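Local coordinates for vacuolar protein sorting-associated protein IST1 (Saccharomyces cerevisiae, PDB 3GGY) that regulates recruitment of the ATPase VPS4 to ESCRT-III during late cargo sorting at the multivesicular body, and binds the MIT domain of VPS4, lowering VPS4 ATPase activity, at residues T14-C19 with L75-L80; E28-I33 with V119-E124; E58-D63 with D170-E175; H66-E71 with I156-P161. One frame throughout, in Å; residues are numbered along the deposited sequence.

Interaction 1 (T14-C19 with L75-L80); sequences TCLKMC and LYCELL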
loop_
_atom_site.group_PDB
_atom_site.type_symbol
_atom_site.label_atom_id
_atom_site.label_comp_id
_atom_site.label_asym_id
_atom_site.label_seq_id
_atom_site.Cartn_x
_atom_site.Cartn_y
_atom_site.Cartn_z
ATOM N N THR A 14 -19.335 -4.159 7.144
ATOM C CA THR A 14 -19.110 -2.846 7.738
ATOM C C THR A 14 -17.624 -2.508 7.721
ATOM O O THR A 14 -17.229 -1.388 7.392
ATOM C CB THR A 14 -19.585 -2.803 9.205
ATOM O OG1 THR A 14 -20.987 -3.083 9.265
ATOM C CG2 THR A 14 -19.322 -1.434 9.813
ATOM N N CYS A 15 -16.806 -3.489 8.087
ATOM C CA CYS A 15 -15.362 -3.312 8.128
ATOM C C CYS A 15 -14.783 -3.010 6.750
ATOM O O CYS A 15 -14.041 -2.044 6.578
ATOM C CB CYS A 15 -14.701 -4.569 8.700
ATOM S SG CYS A 15 -12.892 -4.488 8.761
ATOM N N LEU A 16 -15.127 -3.838 5.771
ATOM C CA LEU A 16 -14.625 -3.657 4.415
ATOM C C LEU A 16 -15.044 -2.313 3.826
ATOM O O LEU A 16 -14.253 -1.651 3.160
ATOM C CB LEU A 16 -15.103 -4.800 3.519
ATOM C CG LEU A 16 -14.455 -6.162 3.795
ATOM C CD1 LEU A 16 -15.166 -7.249 3.011
ATOM C CD2 LEU A 16 -12.981 -6.113 3.410
ATOM N N LYS A 17 -16.282 -1.903 4.081
ATOM C CA LYS A 17 -16.749 -0.626 3.553
ATOM C C LYS A 17 -15.953 0.539 4.131
ATOM O O LYS A 17 -15.611 1.480 3.413
ATOM C CB LYS A 17 -18.243 -0.438 3.842
ATOM C CG LYS A 17 -19.141 -1.274 2.947
ATOM C CD LYS A 17 -20.614 -0.996 3.222
ATOM C CE LYS A 17 -21.509 -1.808 2.300
ATOM N NZ LYS A 17 -21.305 -1.453 0.867
ATOM N N MET A 18 -15.658 0.473 5.425
ATOM C CA MET A 18 -14.897 1.526 6.085
ATOM C C MET A 18 -13.459 1.501 5.578
ATOM O O MET A 18 -12.852 2.549 5.355
ATOM C CB MET A 18 -14.918 1.332 7.604
ATOM C CG MET A 18 -14.171 2.399 8.393
ATOM S SD MET A 18 -15.033 3.985 8.533
ATOM C CE MET A 18 -14.283 4.921 7.234
ATOM N N CYS A 19 -12.907 0.304 5.396
ATOM C CA CYS A 19 -11.538 0.206 4.897
ATOM C C CYS A 19 -11.431 0.844 3.518
ATOM O O CYS A 19 -10.465 1.543 3.225
ATOM C CB CYS A 19 -11.086 -1.251 4.821
ATOM S SG CYS A 19 -10.687 -1.960 6.430
ATOM N N LEU A 75 -8.428 -2.273 -4.038
ATOM C CA LEU A 75 -8.991 -3.257 -4.949
ATOM C C LEU A 75 -9.255 -4.574 -4.237
ATOM O O LEU A 75 -10.277 -5.209 -4.477
ATOM C CB LEU A 75 -8.064 -3.487 -6.148
ATOM C CG LEU A 75 -7.983 -2.351 -7.167
ATOM C CD1 LEU A 75 -7.253 -2.863 -8.399
ATOM C CD2 LEU A 75 -9.384 -1.875 -7.546
ATOM N N TYR A 76 -8.343 -4.987 -3.355
ATOM C CA TYR A 76 -8.549 -6.232 -2.623
ATOM C C TYR A 76 -9.780 -6.122 -1.730
ATOM O O TYR A 76 -10.534 -7.081 -1.574
ATOM C CB TYR A 76 -7.329 -6.583 -1.757
ATOM C CG TYR A 76 -6.158 -7.191 -2.507
ATOM C CD1 TYR A 76 -6.356 -8.122 -3.528
ATOM C CD2 TYR A 76 -4.844 -6.877 -2.151
ATOM C CE1 TYR A 76 -5.279 -8.724 -4.175
ATOM C CE2 TYR A 76 -3.762 -7.476 -2.786
ATOM C CZ TYR A 76 -3.984 -8.398 -3.797
ATOM O OH TYR A 76 -2.912 -8.992 -4.418
ATOM N N CYS A 77 -9.976 -4.955 -1.124
ATOM C CA CYS A 77 -11.133 -4.742 -0.262
ATOM C C CYS A 77 -12.424 -4.826 -1.060
ATOM O O CYS A 77 -13.408 -5.400 -0.602
ATOM C CB CYS A 77 -11.067 -3.374 0.410
ATOM S SG CYS A 77 -9.932 -3.310 1.805
ATOM N N GLU A 78 -12.421 -4.233 -2.247
ATOM C CA GLU A 78 -13.611 -4.253 -3.090
ATOM C C GLU A 78 -13.930 -5.678 -3.520
ATOM O O GLU A 78 -15.100 -6.067 -3.589
ATOM C CB GLU A 78 -13.405 -3.341 -4.302
ATOM C CG GLU A 78 -13.112 -1.904 -3.890
ATOM C CD GLU A 78 -12.916 -0.971 -5.065
ATOM O OE1 GLU A 78 -12.185 -1.345 -6.004
ATOM O OE2 GLU A 78 -13.481 0.143 -5.042
ATOM N N LEU A 79 -12.887 -6.458 -3.786
ATOM C CA LEU A 79 -13.053 -7.849 -4.193
ATOM C C LEU A 79 -13.752 -8.630 -3.087
ATOM O O LEU A 79 -14.760 -9.302 -3.324
ATOM C CB LEU A 79 -11.687 -8.472 -4.497
ATOM C CG LEU A 79 -11.647 -9.949 -4.904
ATOM C CD1 LEU A 79 -10.319 -10.247 -5.571
ATOM C CD2 LEU A 79 -11.852 -10.846 -3.693
ATOM N N LEU A 80 -13.214 -8.537 -1.874
ATOM C CA LEU A 80 -13.785 -9.230 -0.728
ATOM C C LEU A 80 -15.201 -8.749 -0.425
ATOM O O LEU A 80 -16.054 -9.532 -0.007
ATOM C CB LEU A 80 -12.905 -9.020 0.507
ATOM C CG LEU A 80 -11.509 -9.638 0.444
ATOM C CD1 LEU A 80 -10.735 -9.288 1.711
ATOM C CD2 LEU A 80 -11.631 -11.149 0.292
#
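Leu16 reaches across to the turn of helix that carries Cys77 and Leu80. Its CB points toward that helix. From there CG lies anti to the carbonyl carbon (chi1 -71°), and both methyl groups are carried over to the partner backbone. CD1 makes the closer contacts. Leu16 CD1 lies 3.7 Å from Leu80 C and 3.8 Å from Leu80 CB. CD2 is shared more loosely. Leu16 CD2 lies 4.1 Å from Leu80 CB and 4.1 Å from Cys77 O, and the Cys77 sulfur is a little farther off. The Leu16 and Leu80 side chains cross at about a right angle. One turn further on, Cys19 CB touches Cys77 SG at 3.8 Å. Here a thiol meets a methylene. The small Cys77 side chain is consistent with the close approach of Leu16 CA and Cys77 CA, 5.9 Å. The two segments run nearly antiparallel, at 152°, with axes 9.3 Å apart. They belong to helices 8-46 and 50-82, the long hairpin of this ESCRT-III-like domain. Leu128 of helix 125-135 packs on Leu16, and Leu112 of helix 105-115 packs on Cys77 and Leu80.

Interaction 2 (E28-I33 with V119-E124); sequences EKQQAI and VDEVKE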
loop_
_atom_site.group_PDB
_atom_site.type_symbol
_atom_site.label_atom_id
_atom_site.label_comp_id
_atom_site.label_asym_id
_atom_site.label_seq_id
_atom_site.Cartn_x
_atom_site.Cartn_y
_atom_site.Cartn_z
ATOM N N GLU A 28 -6.017 9.905 -1.723
ATOM C CA GLU A 28 -6.276 11.286 -2.114
ATOM C C GLU A 28 -5.307 12.223 -1.409
ATOM O O GLU A 28 -4.612 13.020 -2.050
ATOM C CB GLU A 28 -7.720 11.653 -1.754
ATOM C CG GLU A 28 -8.031 13.142 -1.813
ATOM C CD GLU A 28 -9.452 13.463 -1.375
ATOM O OE1 GLU A 28 -9.784 14.664 -1.275
ATOM O OE2 GLU A 28 -10.234 12.517 -1.133
ATOM N N LYS A 29 -5.260 12.112 -0.087
ATOM C CA LYS A 29 -4.392 12.942 0.735
ATOM C C LYS A 29 -2.922 12.765 0.400
ATOM O O LYS A 29 -2.198 13.737 0.197
ATOM C CB LYS A 29 -4.611 12.615 2.211
ATOM C CG LYS A 29 -3.744 13.424 3.166
ATOM C CD LYS A 29 -4.071 13.097 4.613
ATOM C CE LYS A 29 -3.274 13.974 5.568
ATOM N NZ LYS A 29 -3.583 13.659 6.991
ATOM N N GLN A 30 -2.478 11.515 0.339
ATOM C CA GLN A 30 -1.080 11.251 0.050
ATOM C C GLN A 30 -0.645 11.652 -1.357
ATOM O O GLN A 30 0.515 12.009 -1.569
ATOM C CB GLN A 30 -0.772 9.780 0.331
ATOM C CG GLN A 30 -0.762 9.485 1.832
ATOM C CD GLN A 30 -0.559 8.022 2.147
ATOM O OE1 GLN A 30 0.206 7.331 1.474
ATOM N NE2 GLN A 30 -1.231 7.544 3.192
ATOM N N GLN A 31 -1.564 11.592 -2.315
ATOM C CA GLN A 31 -1.239 11.979 -3.683
ATOM C C GLN A 31 -1.036 13.488 -3.721
ATOM O O GLN A 31 -0.101 13.982 -4.347
ATOM C CB GLN A 31 -2.363 11.572 -4.638
ATOM C CG GLN A 31 -2.462 10.069 -4.855
ATOM C CD GLN A 31 -3.608 9.678 -5.767
ATOM O OE1 GLN A 31 -4.769 9.987 -5.496
ATOM N NE2 GLN A 31 -3.285 8.989 -6.858
ATOM N N ALA A 32 -1.909 14.216 -3.034
ATOM C CA ALA A 32 -1.804 15.670 -2.988
ATOM C C ALA A 32 -0.490 16.079 -2.328
ATOM O O ALA A 32 0.183 17.008 -2.780
ATOM C CB ALA A 32 -2.985 16.253 -2.221
ATOM N N ILE A 33 -0.120 15.375 -1.262
ATOM C CA ILE A 33 1.118 15.660 -0.542
ATOM C C ILE A 33 2.334 15.345 -1.416
ATOM O O ILE A 33 3.328 16.076 -1.403
ATOM C CB ILE A 33 1.175 14.849 0.775
ATOM C CG1 ILE A 33 0.079 15.353 1.720
ATOM C CG2 ILE A 33 2.546 14.965 1.422
ATOM C CD1 ILE A 33 -0.033 14.573 3.015
ATOM N N VAL A 119 0.431 -0.071 7.156
ATOM C CA VAL A 119 -0.538 0.977 6.834
ATOM C C VAL A 119 -1.273 1.395 8.109
ATOM O O VAL A 119 -2.470 1.163 8.259
ATOM C CB VAL A 119 -1.557 0.469 5.770
ATOM C CG1 VAL A 119 -2.420 1.616 5.273
ATOM C CG2 VAL A 119 -0.811 -0.168 4.608
ATOM N N ASP A 120 -0.546 2.012 9.034
ATOM C CA ASP A 120 -1.175 2.425 10.282
ATOM C C ASP A 120 -2.159 3.574 10.090
ATOM O O ASP A 120 -2.939 3.875 10.995
ATOM C CB ASP A 120 -0.120 2.786 11.344
ATOM C CG ASP A 120 0.833 3.879 10.894
ATOM O OD1 ASP A 120 0.381 4.857 10.268
ATOM O OD2 ASP A 120 2.043 3.767 11.189
ATOM N N GLU A 121 -2.143 4.201 8.913
ATOM C CA GLU A 121 -3.064 5.303 8.649
ATOM C C GLU A 121 -4.498 4.807 8.477
ATOM O O GLU A 121 -5.436 5.603 8.455
ATOM C CB GLU A 121 -2.639 6.106 7.410
ATOM C CG GLU A 121 -2.656 5.326 6.115
ATOM C CD GLU A 121 -1.282 4.839 5.713
ATOM O OE1 GLU A 121 -0.550 4.324 6.586
ATOM O OE2 GLU A 121 -0.938 4.968 4.518
ATOM N N VAL A 122 -4.668 3.492 8.348
ATOM C CA VAL A 122 -5.996 2.897 8.218
ATOM C C VAL A 122 -6.142 1.854 9.326
ATOM O O VAL A 122 -5.879 0.670 9.123
ATOM C CB VAL A 122 -6.186 2.225 6.840
ATOM C CG1 VAL A 122 -7.575 1.607 6.743
ATOM C CG2 VAL A 122 -5.997 3.254 5.737
ATOM N N LYS A 123 -6.567 2.311 10.501
ATOM C CA LYS A 123 -6.724 1.437 11.659
ATOM C C LYS A 123 -7.675 0.267 11.483
ATOM O O LYS A 123 -7.445 -0.803 12.040
ATOM C CB LYS A 123 -7.175 2.250 12.878
ATOM C CG LYS A 123 -6.174 3.288 13.333
ATOM C CD LYS A 123 -6.640 3.987 14.601
ATOM C CE LYS A 123 -5.739 5.166 14.925
ATOM N NZ LYS A 123 -5.728 6.157 13.812
ATOM N N GLU A 124 -8.746 0.471 10.723
ATOM C CA GLU A 124 -9.741 -0.574 10.504
ATOM C C GLU A 124 -9.191 -1.885 9.948
ATOM O O GLU A 124 -9.816 -2.929 10.107
ATOM C CB GLU A 124 -10.848 -0.066 9.576
ATOM C CG GLU A 124 -11.721 1.043 10.157
ATOM C CD GLU A 124 -10.947 2.313 10.464
ATOM O OE1 GLU A 124 -10.101 2.716 9.637
ATOM O OE2 GLU A 124 -11.197 2.918 11.531
#
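Gln30 is the residue of 28-33 that meets Glu121, and the two side chains cross at about a right angle next to helix 50-82. Along 28-33 the helix is regular. Glu28 O receives the backbone N-H of Ala32, and Lys29 O receives that of Ile33. Gln30 follows, with its CB directed toward 119-124. Its CG lies anti to the carbonyl carbon (chi1 -72°), and the chain beyond is extended, which brings the amide to the acid. Gln30 NE2 donates to Glu121 OE2 at 2.9 Å, with a fairly straight N-H...O angle of 162°. The acceptor lies close to the amide plane of Gln30. The bond reaches OE2 from above the carboxylate plane, 41° out of it.

Glu121 comes from a type I turn, Val119 to Val122, closed by a bond from Val122 N to Val119 O of 3.2 Å. Its chain bends at chi2, and this lifts the carboxylate toward helix 8-46. The same OE2 also bonds His66 NE2 of helix 50-82. One carboxylate oxygen is therefore held by two nitrogen groups from two helices. The neutral amide probably offsets only part of the negative charge, while the acid would probably favour a protonated imidazole at His66.

Interaction 3 (E58-D63 with D170-E175); sequences ETLIHD and DLYLKE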
loop_
_atom_site.group_PDB
_atom_site.type_symbol
_atom_site.label_atom_id
_atom_site.label_comp_id
_atom_site.label_asym_id
_atom_site.label_seq_id
_atom_site.Cartn_x
_atom_site.Cartn_y
_atom_site.Cartn_z
ATOM N N GLU A 58 14.341 10.658 -2.416
ATOM C CA GLU A 58 14.325 9.300 -1.883
ATOM C C GLU A 58 13.026 9.061 -1.117
ATOM O O GLU A 58 12.414 8.001 -1.232
ATOM C CB GLU A 58 15.534 9.080 -0.974
ATOM C CG GLU A 58 16.856 9.271 -1.707
ATOM C CD GLU A 58 18.064 9.017 -0.832
ATOM O OE1 GLU A 58 18.177 9.665 0.231
ATOM O OE2 GLU A 58 18.904 8.170 -1.215
ATOM N N THR A 59 12.601 10.058 -0.348
ATOM C CA THR A 59 11.373 9.959 0.430
ATOM C C THR A 59 10.170 9.918 -0.508
ATOM O O THR A 59 9.239 9.136 -0.310
ATOM C CB THR A 59 11.239 11.164 1.382
ATOM O OG1 THR A 59 12.357 11.188 2.278
ATOM C CG2 THR A 59 9.954 11.073 2.190
ATOM N N LEU A 60 10.198 10.760 -1.534
ATOM C CA LEU A 60 9.112 10.817 -2.510
ATOM C C LEU A 60 8.932 9.471 -3.215
ATOM O O LEU A 60 7.809 9.029 -3.468
ATOM C CB LEU A 60 9.410 11.912 -3.541
ATOM C CG LEU A 60 8.474 12.052 -4.745
ATOM C CD1 LEU A 60 7.038 12.259 -4.281
ATOM C CD2 LEU A 60 8.937 13.227 -5.599
ATOM N N ILE A 61 10.045 8.822 -3.547
ATOM C CA ILE A 61 9.998 7.525 -4.210
ATOM C C ILE A 61 9.242 6.537 -3.335
ATOM O O ILE A 61 8.387 5.795 -3.820
ATOM C CB ILE A 61 11.424 7.009 -4.490
ATOM C CG1 ILE A 61 12.029 7.833 -5.631
ATOM C CG2 ILE A 61 11.405 5.526 -4.861
ATOM C CD1 ILE A 61 13.504 7.586 -5.866
ATOM N N HIS A 62 9.553 6.533 -2.044
ATOM C CA HIS A 62 8.864 5.633 -1.135
ATOM C C HIS A 62 7.396 6.034 -1.012
ATOM O O HIS A 62 6.518 5.173 -0.953
ATOM C CB HIS A 62 9.529 5.632 0.240
ATOM C CG HIS A 62 8.811 4.788 1.244
ATOM N ND1 HIS A 62 7.663 5.206 1.884
ATOM C CD2 HIS A 62 9.041 3.523 1.670
ATOM C CE1 HIS A 62 7.216 4.233 2.660
ATOM N NE2 HIS A 62 8.034 3.201 2.547
ATOM N N ASP A 63 7.127 7.336 -0.981
ATOM C CA ASP A 63 5.748 7.809 -0.881
ATOM C C ASP A 63 4.914 7.329 -2.067
ATOM O O ASP A 63 3.760 6.937 -1.893
ATOM C CB ASP A 63 5.690 9.341 -0.806
ATOM C CG ASP A 63 6.245 9.890 0.503
ATOM O OD1 ASP A 63 6.262 9.152 1.507
ATOM O OD2 ASP A 63 6.648 11.073 0.525
ATOM N N ASP A 170 17.836 9.862 -10.092
ATOM C CA ASP A 170 18.155 10.769 -11.191
ATOM C C ASP A 170 16.957 10.925 -12.114
ATOM O O ASP A 170 16.677 12.019 -12.603
ATOM C CB ASP A 170 19.345 10.258 -12.013
ATOM C CG ASP A 170 20.659 10.383 -11.275
ATOM O OD1 ASP A 170 20.733 11.182 -10.316
ATOM O OD2 ASP A 170 21.623 9.688 -11.668
ATOM N N LEU A 171 16.247 9.826 -12.350
ATOM C CA LEU A 171 15.080 9.867 -13.216
ATOM C C LEU A 171 14.015 10.768 -12.596
ATOM O O LEU A 171 13.402 11.574 -13.290
ATOM C CB LEU A 171 14.520 8.456 -13.429
ATOM C CG LEU A 171 13.290 8.367 -14.335
ATOM C CD1 LEU A 171 13.634 8.901 -15.716
ATOM C CD2 LEU A 171 12.823 6.917 -14.429
ATOM N N TYR A 172 13.798 10.637 -11.289
ATOM C CA TYR A 172 12.811 11.475 -10.611
ATOM C C TYR A 172 13.191 12.956 -10.695
ATOM O O TYR A 172 12.336 13.821 -10.904
ATOM C CB TYR A 172 12.688 11.074 -9.137
ATOM C CG TYR A 172 11.502 10.186 -8.841
ATOM C CD1 TYR A 172 11.368 8.939 -9.451
ATOM C CD2 TYR A 172 10.505 10.597 -7.952
ATOM C CE1 TYR A 172 10.266 8.122 -9.183
ATOM C CE2 TYR A 172 9.402 9.787 -7.678
ATOM C CZ TYR A 172 9.290 8.556 -8.297
ATOM O OH TYR A 172 8.195 7.765 -8.041
ATOM N N LEU A 173 14.473 13.246 -10.522
ATOM C CA LEU A 173 14.938 14.624 -10.589
ATOM C C LEU A 173 14.657 15.200 -11.976
ATOM O O LEU A 173 14.186 16.330 -12.103
ATOM C CB LEU A 173 16.436 14.693 -10.281
ATOM C CG LEU A 173 16.786 14.421 -8.818
ATOM C CD1 LEU A 173 18.281 14.183 -8.663
ATOM C CD2 LEU A 173 16.326 15.593 -7.968
ATOM N N LYS A 174 14.937 14.415 -13.012
ATOM C CA LYS A 174 14.706 14.863 -14.378
ATOM C C LYS A 174 13.222 15.081 -14.667
ATOM O O LYS A 174 12.851 16.029 -15.362
ATOM C CB LYS A 174 15.282 13.851 -15.374
ATOM C CG LYS A 174 16.794 13.717 -15.303
ATOM C CD LYS A 174 17.304 12.706 -16.311
ATOM C CE LYS A 174 18.808 12.521 -16.191
ATOM N NZ LYS A 174 19.322 11.518 -17.172
ATOM N N GLU A 175 12.363 14.217 -14.136
ATOM C CA GLU A 175 10.935 14.376 -14.384
ATOM C C GLU A 175 10.390 15.571 -13.599
ATOM O O GLU A 175 9.509 16.283 -14.072
ATOM C CB GLU A 175 10.188 13.078 -14.049
ATOM C CG GLU A 175 10.760 11.881 -14.812
ATOM C CD GLU A 175 9.933 10.613 -14.694
ATOM O OE1 GLU A 175 9.310 10.392 -13.636
ATOM O OE2 GLU A 175 9.928 9.825 -15.664
HETATM O O HOH W 1 8.561 5.209 -6.678
#
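The ring of Tyr172 lies against Ile61 and Leu60, and the contact is mainly apolar. The clearest element is a CH-pi interaction. Ile61 CG1 sits 3.7 Å from the ring centroid and only 4° off the ring normal, so it is almost exactly above the middle of one face. In Ile61, CG1 is anti to the carbonyl carbon (chi1 -73°), which directs this branch over the ring.

Leu60 makes the second apolar contact, at the ring edge. Its CG is 3.8 Å from Tyr172 CE2. Its CD2 lies in the ring plane, 3.9 Å from Tyr172 CD2. Two consecutive residues thus take a face and an edge of the same ring.

The polar contacts gather at the hydroxyl. Water 1 donates to Tyr172 OH at 2.9 Å and to Ile61 O, also at 2.9 Å, linking the tyrosine to the backbone of helix 50-82. Tyr172 OH is also hydrogen-bonded to Asp64 of that helix. Replacing Tyr172 by an alanine would probably uncover Ile61 CG1 and the edge-on methyl of Leu60, and would leave water 1 and Asp64 without their hydroxyl partner.

Arg38 of helix 8-46 touches both Leu60 and Tyr172. Helix 166-179 is thus packed against the hairpin of helices 8-46 and 50-82, toward its turn. This is a late helix closing onto the long helical hairpin characteristic of ESCRT-III-like domains.

Interaction 4 (H66-E71 with I156-P161); sequences HIELLE and IKKCSP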
loop_
_atom_site.group_PDB
_atom_site.type_symbol
_atom_site.label_atom_id
_atom_site.label_comp_id
_atom_site.label_asym_id
_atom_site.label_seq_id
_atom_site.Cartn_x
_atom_site.Cartn_y
_atom_site.Cartn_z
ATOM N N HIS A 66 4.161 3.645 -1.747
ATOM C CA HIS A 66 3.147 3.433 -0.724
ATOM C C HIS A 66 1.761 3.749 -1.278
ATOM O O HIS A 66 0.790 3.080 -0.950
ATOM C CB HIS A 66 3.425 4.304 0.497
ATOM C CG HIS A 66 2.574 3.962 1.680
ATOM N ND1 HIS A 66 2.757 2.811 2.417
ATOM C CD2 HIS A 66 1.529 4.611 2.244
ATOM C CE1 HIS A 66 1.861 2.768 3.390
ATOM N NE2 HIS A 66 1.104 3.849 3.307
ATOM N N ILE A 67 1.664 4.774 -2.119
ATOM C CA ILE A 67 0.372 5.106 -2.707
ATOM C C ILE A 67 -0.084 3.946 -3.594
ATOM O O ILE A 67 -1.260 3.599 -3.610
ATOM C CB ILE A 67 0.457 6.404 -3.542
ATOM C CG1 ILE A 67 0.584 7.606 -2.603
ATOM C CG2 ILE A 67 -0.777 6.537 -4.427
ATOM C CD1 ILE A 67 1.018 8.882 -3.297
ATOM N N GLU A 68 0.854 3.338 -4.321
ATOM C CA GLU A 68 0.524 2.202 -5.175
ATOM C C GLU A 68 0.008 1.057 -4.300
ATOM O O GLU A 68 -0.920 0.344 -4.678
ATOM C CB GLU A 68 1.758 1.738 -5.946
ATOM C CG GLU A 68 2.340 2.805 -6.854
ATOM C CD GLU A 68 3.517 2.301 -7.669
ATOM O OE1 GLU A 68 4.430 1.683 -7.078
ATOM O OE2 GLU A 68 3.529 2.529 -8.897
ATOM N N LEU A 69 0.620 0.875 -3.132
ATOM C CA LEU A 69 0.181 -0.182 -2.220
ATOM C C LEU A 69 -1.269 0.069 -1.838
ATOM O O LEU A 69 -2.098 -0.838 -1.887
ATOM C CB LEU A 69 1.049 -0.209 -0.950
ATOM C CG LEU A 69 0.597 -1.104 0.216
ATOM C CD1 LEU A 69 0.622 -2.570 -0.200
ATOM C CD2 LEU A 69 1.522 -0.875 1.426
ATOM N N LEU A 70 -1.577 1.305 -1.458
ATOM C CA LEU A 70 -2.941 1.661 -1.070
ATOM C C LEU A 70 -3.942 1.390 -2.189
ATOM O O LEU A 70 -5.061 0.957 -1.924
ATOM C CB LEU A 70 -3.014 3.136 -0.660
ATOM C CG LEU A 70 -2.153 3.552 0.534
ATOM C CD1 LEU A 70 -2.396 5.033 0.847
ATOM C CD2 LEU A 70 -2.499 2.700 1.744
ATOM N N GLU A 71 -3.547 1.646 -3.433
ATOM C CA GLU A 71 -4.441 1.411 -4.566
ATOM C C GLU A 71 -4.754 -0.076 -4.694
ATOM O O GLU A 71 -5.899 -0.463 -4.934
ATOM C CB GLU A 71 -3.800 1.920 -5.858
ATOM C CG GLU A 71 -3.442 3.400 -5.804
ATOM C CD GLU A 71 -2.725 3.889 -7.049
ATOM O OE1 GLU A 71 -1.913 3.121 -7.610
ATOM O OE2 GLU A 71 -2.961 5.048 -7.455
ATOM N N ILE A 156 4.624 -7.665 -0.690
ATOM C CA ILE A 156 5.775 -7.686 0.201
ATOM C C ILE A 156 6.777 -6.591 -0.191
ATOM O O ILE A 156 7.359 -5.931 0.666
ATOM C CB ILE A 156 6.467 -9.059 0.159
ATOM C CG1 ILE A 156 5.524 -10.120 0.733
ATOM C CG2 ILE A 156 7.772 -9.011 0.945
ATOM C CD1 ILE A 156 6.019 -11.537 0.584
ATOM N N LYS A 157 6.942 -6.386 -1.492
ATOM C CA LYS A 157 7.875 -5.390 -2.009
ATOM C C LYS A 157 7.427 -3.952 -1.794
ATOM O O LYS A 157 8.248 -3.070 -1.562
ATOM C CB LYS A 157 8.112 -5.628 -3.503
ATOM C CG LYS A 157 8.720 -6.988 -3.823
ATOM C CD LYS A 157 10.085 -7.160 -3.169
ATOM C CE LYS A 157 11.085 -6.128 -3.674
ATOM N NZ LYS A 157 12.413 -6.274 -3.016
ATOM N N LYS A 158 6.127 -3.709 -1.877
ATOM C CA LYS A 158 5.633 -2.359 -1.683
ATOM C C LYS A 158 5.569 -2.009 -0.202
ATOM O O LYS A 158 5.577 -0.836 0.157
ATOM C CB LYS A 158 4.266 -2.196 -2.346
ATOM C CG LYS A 158 4.319 -2.423 -3.852
ATOM C CD LYS A 158 3.089 -1.884 -4.556
ATOM C CE LYS A 158 3.202 -2.082 -6.058
ATOM N NZ LYS A 158 4.419 -1.429 -6.622
ATOM N N CYS A 159 5.509 -3.021 0.660
ATOM C CA CYS A 159 5.483 -2.763 2.095
ATOM C C CYS A 159 6.907 -2.492 2.554
ATOM O O CYS A 159 7.142 -1.690 3.454
ATOM C CB CYS A 159 4.928 -3.965 2.862
ATOM S SG CYS A 159 3.140 -4.120 2.779
ATOM N N SER A 160 7.859 -3.169 1.918
ATOM C CA SER A 160 9.264 -3.004 2.255
ATOM C C SER A 160 10.093 -2.869 0.985
ATOM O O SER A 160 10.817 -3.788 0.605
ATOM C CB SER A 160 9.748 -4.207 3.063
ATOM O OG SER A 160 8.925 -4.407 4.202
ATOM N N PRO A 161 9.993 -1.716 0.309
ATOM C CA PRO A 161 10.756 -1.505 -0.925
ATOM C C PRO A 161 12.261 -1.459 -0.691
ATOM O O PRO A 161 12.726 -0.998 0.353
ATOM C CB PRO A 161 10.196 -0.185 -1.457
ATOM C CG PRO A 161 9.764 0.533 -0.206
ATOM C CD PRO A 161 9.115 -0.568 0.591
HETATM O O HOH W 2 5.025 1.323 1.814
#
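Lys158 O and His66 ND1 are bridged by water 2. The water donates to Lys158 O at 2.8 Å. It lies in the plane of the His66 ring, at its edge, 2.8 Å from ND1. This links the backbone near the end of one helix to a side chain of the other.

The lysine side chain makes a second polar link. Lys158 NZ meets Glu68 OE1 in a salt bridge of 3.1 Å, which is also a hydrogen bond donated by the lysine. The ammonium group stands above the carboxylate plane, 56° out of it. The two side chains cross at about a right angle. Lys158 is extended as far as CE and then bends at chi4 (-58°), and this last turn brings NZ to the acid. On the way, its carbon chain passes across helix 50-82. Lys158 CB is 4.0 Å from Leu69 CB, and Lys158 CD is 4.0 Å from Leu69 N. CE comes near Glu68 CB. Ile65 and Ile72 of the same helix also touch the lysine.

The contact joins the short helix 153-159 to the middle of helix 50-82, the second arm of the ESCRT-III-like hairpin. The backbones are close, with Leu69 CA and Lys158 CA 5.9 Å apart. A methionine in place of Lys158 would probably leave the Glu68 carboxylate without its charged mate.

Cys159 adds an apolar contact beside the lysine. Cys159 SG rests 3.9 Å from Leu69 CD2, with CD1 slightly farther away. Phe118 also packs on this cysteine.

Overall arrangement
The four contacts lie along the long hairpin of helices 8-46 and 50-82. Interactions 1, 3 and 4 share helix 50-82, while interactions 1 and 2 share helix 8-46. Interactions 1 and 3 lie on opposite sides of the chain's centre, with their own centres about 31 Å apart. Interaction 4 is near the middle, about 12 Å from interaction 2 (centre to centre). These two meet where Glu121 bonds His66. Interaction 2 also touches interaction 1, where Glu124 packs on Met18 and Cys19. Along the chain, interaction 4 is nested within interaction 3; the other pairs cross. Later segments thus fold back along the hairpin, tying this N-terminal domain into one helical unit.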